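Local coordinates for SusD/RagB family nutrient-binding outer membrane lipoprotein (Bacteroides vulgatus, PDB 4F7A), which probably binds glycans, perhaps mucin O-glycans, at the outer membrane as a SusD-like lipoprotein that serves nutrient uptake, at residues Phe64-Ser69 against Val302-Gly307; Ala286-His291 against Gln313-Ile318; Pro309-Ser314 against Tyr392-Gly397. One frame throughout, in Å; residues are numbered along the deposited sequence.

Overall arrangement
From the N terminus, 64-69, in the loop between strand 61-62 and helix 79-82, meets 302-307 after 232 intervening residues in interaction 1. Interaction 2 closes a short loop of 21 residues without helix or strand, from 286-291 to 313-318; because 302-307 falls inside that loop, interactions 1 and 2 cross. The first segment of interaction 3, 309-314, overlaps 313-318 in Gln-313 and Ser-314; with 392-397, between helices 356-371 and 416-431, it closes a loop of 77 residues, 29 in helix and 4 in strand. Interactions 1 and 3 follow in series, their centres about 10 Å apart. Together they join three loops on one side of the largely helical chain.

Interaction 1: residues Phe64-Ser69 against Val302-Gly307; sequences FASKFS and VYAKDG
Ser-69 and Ala-304 meet backbone to backbone: Ala-304 N donates a weak hydrogen bond to Ser-69 O, long at 3.4 Å but fairly straight, with 162° at the hydrogen. The same carbonyl oxygen, Ser-69 O, receives a CA-H...O contact from Tyr-303 CA at 3.5 Å, so one acceptor serves two neighbouring residues. Ser-69 CB lies beside Ala-304 CB, 3.8 Å away, and the methyl group of Ala-304 also meets Ser-66, whose OG comes to 3.6 Å from Ala-304 CB. A side chain as small as alanine suits this place, since two serines and their backbone close in on it. Farther along, with CG anti to the backbone N (chi1 -158°), the carboxylate of Asp-306 lies against the first methylene of Lys-67, Asp-306 OD1 being 3.6 Å from Lys-67 CB. The lysine chain runs extended beyond CG, and Lys-67 NZ is 6.3 Å from Asp-306 OD2, so no salt bridge forms, although the opposite charges probably attract weakly.

The groups on one side are offered by a short 3-10 turn around Ser-66 to Phe-68, in which Ser-69 N bonds to Ser-66 O. In this SusD-like chain the contact joins the loop after strand 61-62 to the long loop between helix 279-282 and strand 329-332. Two waters extend it at its ends. One donates to Lys-67 O and accepts from Asp-306 N, while the other joins Ser-69 OG to Val-302 O, 2.7 Å from each. Behind the first shell, hydrogen bonds from Ser-66 OG to Pro-309 O and from Ser-66 N to Asn-310 OD1 tie Ser-66 to the chain that follows 302-307.

Interaction 2: residues Ala286-His291 against Gln313-Ile318; sequences ATLAEH and QSYSFI
The side chains of Leu-288 and Ser-314 lie against each other through their first carbons, Leu-288 CB being 3.9 Å from Ser-314 CB, while two amides grip the serine carbonyl beside them. Thr-287 N donates to Ser-314 O at 3.0 Å, tilted 29° from the carbonyl plane, and Leu-288 N adds a weak bond; both bonds are bent, since two successive N-H groups share one acceptor. With CG anti to the backbone N (chi1 -177°), Leu-288 brings CD2 obliquely to the Tyr-315 ring, 4.3 Å from Tyr-315 CE1. The small CB of Ala-286 sits close to the shared carbonyl, 3.4 Å from Ser-314 O.

Leu-288 also opens a type II beta turn closed by His-291 N to Leu-288 O, in the long loop between helix 279-282 and strand 329-332 of this SusD-like chain. Thr-287 points its hydroxyl across the contact, where Thr-287 OG1 is 3.6 Å from Ser-314 CB. A water bonded to that hydroxyl donates to Tyr-315 O. Threonine suits this place because its hydroxyl can bond to water where Thr-287 is exposed. Deeper in, Tyr-315 OH is hydrogen-bonded to Tyr-389 OH, and Ser-316 OG to Leu-296 N.

Interaction 3: residues Pro309-Ser314 against Tyr392-Gly397; sequences PNYYQS and YAAGPG
Tyr-311 and Tyr-312 both carry CG beside the backbone N and opposite the carbonyl carbon (chi1 -57° and -65°), which sends their rings toward 392-397. They are the central residues of a type I beta turn, Asn-310 to Gln-313, and join the loop before strand 329-332 to the one before helix 416-431 of this SusD-like chain. The Tyr-311 ring receives Gly-395 over one face: a CH-pi contact with Gly-395 CA 3.6 Å from the ring centroid and 16° off its normal. Glycine suits this place, since its backbone angles disfavour other residues and a CB would strike the ring. The opposite face has Pro-309 O above its centre. Ala-394 O lies obliquely at the same ring, 3.3 Å from Tyr-311 CD1, and Pro-396 crosses it at about a right angle, Pro-396 CD being 3.8 Å from Tyr-311 CE2.

The Tyr-312 ring takes the small methyl of Ala-393 obliquely, Ala-393 CB lying 3.5 Å from Tyr-312 CE1. Tyr-312 OH is hydrogen-bonded to Asn-391 OD1. No direct hydrogen bond joins the two segments; two waters bridge them. One links Tyr-311 O to Ala-394 N; the other donates to Tyr-312 OH and Ala-394 O and accepts from Gly-397 N at 2.8 Å.

Interaction 1: residues Phe64-Ser69 against Val302-Gly307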
loop_
_atom_site.group_PDB
_atom_site.type_symbol
_atom_site.label_atom_id
_atom_site.label_comp_id
_atom_site.label_asym_id
_atom_site.label_seq_id
_atom_site.Cartn_x
_atom_site.Cartn_y
_atom_site.Cartn_z
ATOM N N PHE A 64 -17.914 0.570 -11.226
ATOM C CA PHE A 64 -19.292 1.009 -11.483
ATOM C C PHE A 64 -20.239 -0.170 -11.718
ATOM O O PHE A 64 -21.467 0.010 -11.737
ATOM C CB PHE A 64 -19.363 1.949 -12.703
ATOM C CG PHE A 64 -19.270 1.231 -14.025
ATOM C CD1 PHE A 64 -18.073 0.711 -14.469
ATOM C CD2 PHE A 64 -20.399 1.059 -14.819
ATOM C CE1 PHE A 64 -17.995 0.023 -15.688
ATOM C CE2 PHE A 64 -20.325 0.379 -16.041
ATOM C CZ PHE A 64 -19.120 -0.142 -16.464
ATOM N N ALA A 65 -19.682 -1.361 -11.915
ATOM C CA ALA A 65 -20.480 -2.471 -12.422
ATOM C C ALA A 65 -21.320 -3.048 -11.312
ATOM O O ALA A 65 -20.783 -3.669 -10.374
ATOM C CB ALA A 65 -19.591 -3.565 -13.071
ATOM N N SER A 66 -22.640 -2.874 -11.425
ATOM C CA SER A 66 -23.575 -3.440 -10.418
ATOM C C SER A 66 -23.491 -4.966 -10.291
ATOM O O SER A 66 -23.785 -5.530 -9.224
ATOM C CB SER A 66 -25.016 -2.994 -10.679
ATOM O OG SER A 66 -25.168 -1.651 -10.244
ATOM N N LYS A 67 -23.040 -5.642 -11.346
ATOM C CA LYS A 67 -22.790 -7.095 -11.253
ATOM C C LYS A 67 -21.793 -7.475 -10.132
ATOM O O LYS A 67 -21.853 -8.581 -9.607
ATOM C CB LYS A 67 -22.378 -7.685 -12.608
ATOM C CG LYS A 67 -21.064 -7.250 -13.160
ATOM C CD LYS A 67 -20.630 -8.109 -14.370
ATOM C CE LYS A 67 -19.367 -7.507 -14.982
ATOM N NZ LYS A 67 -18.816 -8.257 -16.151
ATOM N N PHE A 68 -20.914 -6.538 -9.751
ATOM C CA PHE A 68 -19.974 -6.742 -8.646
ATOM C C PHE A 68 -20.485 -6.298 -7.278
ATOM O O PHE A 68 -19.812 -6.550 -6.269
ATOM C CB PHE A 68 -18.658 -5.993 -8.926
ATOM C CG PHE A 68 -17.903 -6.494 -10.153
ATOM C CD1 PHE A 68 -18.113 -7.776 -10.679
ATOM C CD2 PHE A 68 -16.954 -5.686 -10.762
ATOM C CE1 PHE A 68 -17.391 -8.220 -11.792
ATOM C CE2 PHE A 68 -16.229 -6.133 -11.866
ATOM C CZ PHE A 68 -16.437 -7.393 -12.378
ATOM N N SER A 69 -21.656 -5.663 -7.234
ATOM C CA SER A 69 -22.092 -4.950 -6.030
ATOM C C SER A 69 -22.768 -5.862 -5.008
ATOM O O SER A 69 -23.312 -5.384 -4.001
ATOM C CB SER A 69 -23.005 -3.783 -6.402
ATOM O OG SER A 69 -22.271 -2.758 -7.027
ATOM N N VAL A 302 -23.141 -0.440 -1.339
ATOM C CA VAL A 302 -24.496 -0.258 -1.839
ATOM C C VAL A 302 -24.848 -1.507 -2.676
ATOM O O VAL A 302 -24.268 -1.746 -3.734
ATOM C CB VAL A 302 -24.638 1.025 -2.671
ATOM C CG1 VAL A 302 -26.064 1.156 -3.234
ATOM C CG2 VAL A 302 -24.313 2.250 -1.807
ATOM N N TYR A 303 -25.772 -2.302 -2.163
ATOM C CA TYR A 303 -26.081 -3.594 -2.739
ATOM C C TYR A 303 -26.766 -3.408 -4.079
ATOM O O TYR A 303 -27.669 -2.594 -4.211
ATOM C CB TYR A 303 -26.994 -4.401 -1.803
ATOM C CG TYR A 303 -27.393 -5.724 -2.404
ATOM C CD1 TYR A 303 -26.551 -6.836 -2.310
ATOM C CD2 TYR A 303 -28.575 -5.853 -3.125
ATOM C CE1 TYR A 303 -26.899 -8.048 -2.870
ATOM C CE2 TYR A 303 -28.923 -7.065 -3.719
ATOM C CZ TYR A 303 -28.081 -8.154 -3.586
ATOM O OH TYR A 303 -28.424 -9.348 -4.165
ATOM N N ALA A 304 -26.303 -4.168 -5.068
ATOM C CA ALA A 304 -26.976 -4.320 -6.359
ATOM C C ALA A 304 -26.431 -5.617 -6.941
ATOM O O ALA A 304 -25.489 -6.194 -6.397
ATOM C CB ALA A 304 -26.674 -3.137 -7.287
ATOM N N LYS A 305 -26.999 -6.071 -8.045
ATOM C CA LYS A 305 -26.551 -7.313 -8.639
ATOM C C LYS A 305 -26.696 -7.222 -10.155
ATOM O O LYS A 305 -27.248 -6.264 -10.685
ATOM C CB LYS A 305 -27.368 -8.482 -8.082
ATOM C CG LYS A 305 -28.859 -8.333 -8.295
ATOM C CD LYS A 305 -29.622 -9.565 -7.844
ATOM C CE LYS A 305 -31.117 -9.345 -7.978
ATOM N NZ LYS A 305 -31.788 -10.593 -8.386
ATOM N N ASP A 306 -26.198 -8.241 -10.833
ATOM C CA ASP A 306 -26.191 -8.277 -12.277
ATOM C C ASP A 306 -27.604 -8.150 -12.807
ATOM O O ASP A 306 -28.506 -8.860 -12.369
ATOM C CB ASP A 306 -25.576 -9.588 -12.756
ATOM C CG ASP A 306 -25.036 -9.506 -14.172
ATOM O OD1 ASP A 306 -25.091 -8.427 -14.789
ATOM O OD2 ASP A 306 -24.535 -10.539 -14.646
ATOM N N GLY A 307 -27.780 -7.231 -13.746
ATOM C CA GLY A 307 -29.087 -6.903 -14.291
ATOM C C GLY A 307 -29.581 -5.555 -13.806
ATOM O O GLY A 307 -30.408 -4.957 -14.447
HETATM O O HOH W 1 -24.332 -10.057 -9.382
HETATM O O HOH W 2 -22.901 -0.481 -5.753
#

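Interaction 2: residues Ala286-His291 against Gln313-Ile318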
loop_
_atom_site.group_PDB
_atom_site.type_symbol
_atom_site.label_atom_id
_atom_site.label_comp_id
_atom_site.label_asym_id
_atom_site.label_seq_id
_atom_site.Cartn_x
_atom_site.Cartn_y
_atom_site.Cartn_z
ATOM N N ALA A 286 -17.485 14.760 -11.952
ATOM C CA ALA A 286 -18.550 13.868 -12.363
ATOM C C ALA A 286 -19.163 14.282 -13.707
ATOM O O ALA A 286 -19.142 15.475 -14.061
ATOM C CB ALA A 286 -19.647 13.855 -11.272
ATOM N N THR A 287 -19.698 13.308 -14.439
ATOM C CA THR A 287 -20.464 13.593 -15.664
ATOM C C THR A 287 -21.993 13.556 -15.434
ATOM O O THR A 287 -22.785 13.765 -16.378
ATOM C CB THR A 287 -20.088 12.622 -16.797
ATOM O OG1 THR A 287 -20.186 11.282 -16.320
ATOM C CG2 THR A 287 -18.637 12.903 -17.327
ATOM N N LEU A 288 -22.414 13.320 -14.196
ATOM C CA LEU A 288 -23.851 13.283 -13.852
ATOM C C LEU A 288 -24.474 14.639 -14.107
ATOM O O LEU A 288 -23.966 15.653 -13.645
ATOM C CB LEU A 288 -24.058 12.886 -12.368
ATOM C CG LEU A 288 -25.497 12.712 -11.822
ATOM C CD1 LEU A 288 -26.246 11.555 -12.508
ATOM C CD2 LEU A 288 -25.461 12.497 -10.321
ATOM N N ALA A 289 -25.599 14.652 -14.829
ATOM C CA ALA A 289 -26.293 15.883 -15.157
ATOM C C ALA A 289 -26.614 16.676 -13.894
ATOM O O ALA A 289 -27.026 16.096 -12.898
ATOM C CB ALA A 289 -27.592 15.591 -15.962
ATOM N N GLU A 290 -26.396 17.985 -13.992
ATOM C CA GLU A 290 -26.600 18.935 -12.887
ATOM C C GLU A 290 -25.475 18.891 -11.842
ATOM O O GLU A 290 -25.530 19.601 -10.843
ATOM C CB GLU A 290 -27.966 18.743 -12.193
ATOM C CG GLU A 290 -29.188 18.687 -13.129
ATOM C CD GLU A 290 -30.516 18.788 -12.376
ATOM O OE1 GLU A 290 -30.743 19.797 -11.674
ATOM O OE2 GLU A 290 -31.335 17.855 -12.486
ATOM N N HIS A 291 -24.448 18.073 -12.079
ATOM C CA HIS A 291 -23.348 17.914 -11.122
ATOM C C HIS A 291 -21.984 17.883 -11.814
ATOM O O HIS A 291 -21.006 17.310 -11.300
ATOM C CB HIS A 291 -23.562 16.639 -10.319
ATOM C CG HIS A 291 -24.800 16.660 -9.484
ATOM N ND1 HIS A 291 -24.853 17.263 -8.247
ATOM C CD2 HIS A 291 -26.041 16.174 -9.722
ATOM C CE1 HIS A 291 -26.078 17.155 -7.760
ATOM N NE2 HIS A 291 -26.814 16.488 -8.630
ATOM N N GLN A 313 -22.264 5.101 -12.536
ATOM C CA GLN A 313 -21.483 5.226 -13.760
ATOM C C GLN A 313 -21.150 6.669 -14.184
ATOM O O GLN A 313 -20.213 6.885 -14.960
ATOM C CB GLN A 313 -22.264 4.466 -14.841
ATOM C CG GLN A 313 -22.027 4.759 -16.254
ATOM C CD GLN A 313 -23.065 4.008 -17.064
ATOM O OE1 GLN A 313 -24.047 4.588 -17.537
ATOM N NE2 GLN A 313 -22.912 2.700 -17.119
ATOM N N SER A 314 -21.895 7.651 -13.682
ATOM C CA SER A 314 -21.606 9.066 -13.965
ATOM C C SER A 314 -20.944 9.830 -12.815
ATOM O O SER A 314 -20.811 11.059 -12.870
ATOM C CB SER A 314 -22.886 9.761 -14.426
ATOM O OG SER A 314 -23.328 9.115 -15.609
ATOM N N TYR A 315 -20.500 9.100 -11.794
ATOM C CA TYR A 315 -19.660 9.680 -10.724
ATOM C C TYR A 315 -18.244 9.986 -11.224
ATOM O O TYR A 315 -17.898 9.716 -12.390
ATOM C CB TYR A 315 -19.662 8.768 -9.480
ATOM C CG TYR A 315 -20.831 9.015 -8.536
ATOM C CD1 TYR A 315 -22.103 9.366 -9.008
ATOM C CD2 TYR A 315 -20.669 8.889 -7.165
ATOM C CE1 TYR A 315 -23.175 9.587 -8.127
ATOM C CE2 TYR A 315 -21.713 9.077 -6.301
ATOM C CZ TYR A 315 -22.958 9.453 -6.761
ATOM O OH TYR A 315 -23.977 9.665 -5.852
ATOM N N SER A 316 -17.430 10.594 -10.368
ATOM C CA SER A 316 -16.094 11.024 -10.775
ATOM C C SER A 316 -15.184 9.837 -11.105
ATOM O O SER A 316 -15.153 8.849 -10.382
ATOM C CB SER A 316 -15.434 11.874 -9.701
ATOM O OG SER A 316 -16.041 13.147 -9.612
ATOM N N PHE A 317 -14.449 9.979 -12.209
ATOM C CA PHE A 317 -13.549 8.964 -12.691
ATOM C C PHE A 317 -12.138 9.419 -12.409
ATOM O O PHE A 317 -11.897 10.608 -12.246
ATOM C CB PHE A 317 -13.742 8.776 -14.212
ATOM C CG PHE A 317 -13.248 7.449 -14.720
ATOM C CD1 PHE A 317 -13.923 6.301 -14.403
ATOM C CD2 PHE A 317 -12.111 7.356 -15.515
ATOM C CE1 PHE A 317 -13.485 5.057 -14.852
ATOM C CE2 PHE A 317 -11.677 6.112 -15.983
ATOM C CZ PHE A 317 -12.365 4.967 -15.646
ATOM N N ILE A 318 -11.209 8.470 -12.372
ATOM C CA ILE A 318 -9.803 8.774 -12.287
ATOM C C ILE A 318 -9.384 9.690 -13.428
ATOM O O ILE A 318 -9.948 9.650 -14.520
ATOM C CB ILE A 318 -8.929 7.488 -12.284
ATOM C CG1 ILE A 318 -7.585 7.745 -11.611
ATOM C CG2 ILE A 318 -8.760 6.903 -13.725
ATOM C CD1 ILE A 318 -6.745 6.451 -11.372
HETATM O O HOH W 3 -17.905 10.332 -14.976
HETATM O O HOH W 4 -21.467 9.898 -17.898
#

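Interaction 3: residues Pro309-Ser314 against Tyr392-Gly397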
loop_
_atom_site.group_PDB
_atom_site.type_symbol
_atom_site.label_atom_id
_atom_site.label_comp_id
_atom_site.label_asym_id
_atom_site.label_seq_id
_atom_site.Cartn_x
_atom_site.Cartn_y
_atom_site.Cartn_z
ATOM N N PRO A 309 -29.358 -1.473 -13.007
ATOM C CA PRO A 309 -28.596 -0.350 -13.584
ATOM C C PRO A 309 -27.265 -0.130 -12.853
ATOM O O PRO A 309 -27.131 -0.488 -11.674
ATOM C CB PRO A 309 -29.521 0.854 -13.362
ATOM C CG PRO A 309 -30.905 0.246 -13.158
ATOM C CD PRO A 309 -30.636 -1.027 -12.419
ATOM N N ASN A 310 -26.295 0.435 -13.559
ATOM C CA ASN A 310 -25.011 0.766 -12.985
ATOM C C ASN A 310 -25.117 2.187 -12.433
ATOM O O ASN A 310 -24.753 3.171 -13.091
ATOM C CB ASN A 310 -23.926 0.638 -14.040
ATOM C CG ASN A 310 -23.821 -0.778 -14.583
ATOM O OD1 ASN A 310 -23.754 -1.747 -13.823
ATOM N ND2 ASN A 310 -23.843 -0.905 -15.894
ATOM N N TYR A 311 -25.608 2.271 -11.205
ATOM C CA TYR A 311 -26.077 3.534 -10.654
ATOM C C TYR A 311 -25.016 4.627 -10.593
ATOM O O TYR A 311 -25.342 5.793 -10.689
ATOM C CB TYR A 311 -26.633 3.327 -9.239
ATOM C CG TYR A 311 -27.767 2.316 -9.122
ATOM C CD1 TYR A 311 -28.994 2.556 -9.714
ATOM C CD2 TYR A 311 -27.623 1.147 -8.393
ATOM C CE1 TYR A 311 -30.053 1.645 -9.605
ATOM C CE2 TYR A 311 -28.687 0.216 -8.286
ATOM C CZ TYR A 311 -29.893 0.494 -8.886
ATOM O OH TYR A 311 -30.936 -0.397 -8.786
ATOM N N TYR A 312 -23.763 4.248 -10.423
ATOM C CA TYR A 312 -22.688 5.200 -10.143
ATOM C C TYR A 312 -21.811 5.507 -11.358
ATOM O O TYR A 312 -20.766 6.084 -11.243
ATOM C CB TYR A 312 -21.852 4.690 -8.957
ATOM C CG TYR A 312 -22.691 4.671 -7.712
ATOM C CD1 TYR A 312 -23.063 5.855 -7.098
ATOM C CD2 TYR A 312 -23.193 3.477 -7.197
ATOM C CE1 TYR A 312 -23.890 5.866 -5.981
ATOM C CE2 TYR A 312 -24.034 3.471 -6.068
ATOM C CZ TYR A 312 -24.361 4.676 -5.467
ATOM O OH TYR A 312 -25.206 4.701 -4.407
ATOM N N GLN A 313 -22.264 5.101 -12.536
ATOM C CA GLN A 313 -21.483 5.226 -13.760
ATOM C C GLN A 313 -21.150 6.669 -14.184
ATOM O O GLN A 313 -20.213 6.885 -14.960
ATOM C CB GLN A 313 -22.264 4.466 -14.841
ATOM C CG GLN A 313 -22.027 4.759 -16.254
ATOM C CD GLN A 313 -23.065 4.008 -17.064
ATOM O OE1 GLN A 313 -24.047 4.588 -17.537
ATOM N NE2 GLN A 313 -22.912 2.700 -17.119
ATOM N N SER A 314 -21.895 7.651 -13.682
ATOM C CA SER A 314 -21.606 9.066 -13.965
ATOM C C SER A 314 -20.944 9.830 -12.815
ATOM O O SER A 314 -20.811 11.059 -12.870
ATOM C CB SER A 314 -22.886 9.761 -14.426
ATOM O OG SER A 314 -23.328 9.115 -15.609
ATOM N N TYR A 392 -26.635 11.212 -4.974
ATOM C CA TYR A 392 -27.291 11.828 -6.134
ATOM C C TYR A 392 -27.705 10.786 -7.158
ATOM O O TYR A 392 -28.600 11.028 -7.974
ATOM C CB TYR A 392 -26.397 12.899 -6.754
ATOM C CG TYR A 392 -26.249 14.123 -5.869
ATOM C CD1 TYR A 392 -27.360 14.873 -5.498
ATOM C CD2 TYR A 392 -25.013 14.511 -5.385
ATOM C CE1 TYR A 392 -27.244 16.003 -4.690
ATOM C CE2 TYR A 392 -24.884 15.629 -4.571
ATOM C CZ TYR A 392 -25.994 16.362 -4.229
ATOM O OH TYR A 392 -25.850 17.462 -3.442
ATOM N N ALA A 393 -27.095 9.612 -7.092
ATOM C CA ALA A 393 -27.414 8.515 -8.004
ATOM C C ALA A 393 -28.813 7.957 -7.768
ATOM O O ALA A 393 -29.368 8.094 -6.682
ATOM C CB ALA A 393 -26.385 7.378 -7.831
ATOM N N ALA A 394 -29.361 7.279 -8.778
ATOM C CA ALA A 394 -30.529 6.442 -8.579
ATOM C C ALA A 394 -30.099 5.213 -7.758
ATOM O O ALA A 394 -28.907 5.010 -7.523
ATOM C CB ALA A 394 -31.143 6.006 -9.946
ATOM N N GLY A 395 -31.069 4.433 -7.300
ATOM C CA GLY A 395 -30.791 3.221 -6.539
ATOM C C GLY A 395 -30.947 3.366 -5.025
ATOM O O GLY A 395 -31.421 4.413 -4.531
ATOM N N PRO A 396 -30.542 2.322 -4.275
ATOM C CA PRO A 396 -30.801 2.215 -2.830
ATOM C C PRO A 396 -29.751 2.859 -1.929
ATOM O O PRO A 396 -29.798 2.654 -0.726
ATOM C CB PRO A 396 -30.802 0.697 -2.603
ATOM C CG PRO A 396 -29.755 0.200 -3.613
ATOM C CD PRO A 396 -29.857 1.123 -4.799
ATOM N N GLY A 397 -28.808 3.622 -2.491
ATOM C CA GLY A 397 -27.807 4.299 -1.690
ATOM C C GLY A 397 -28.392 5.328 -0.728
ATOM O O GLY A 397 -29.471 5.878 -0.988
HETATM O O HOH W 5 -27.914 6.654 -11.202
HETATM O O HOH W 6 -27.922 4.508 -5.025
#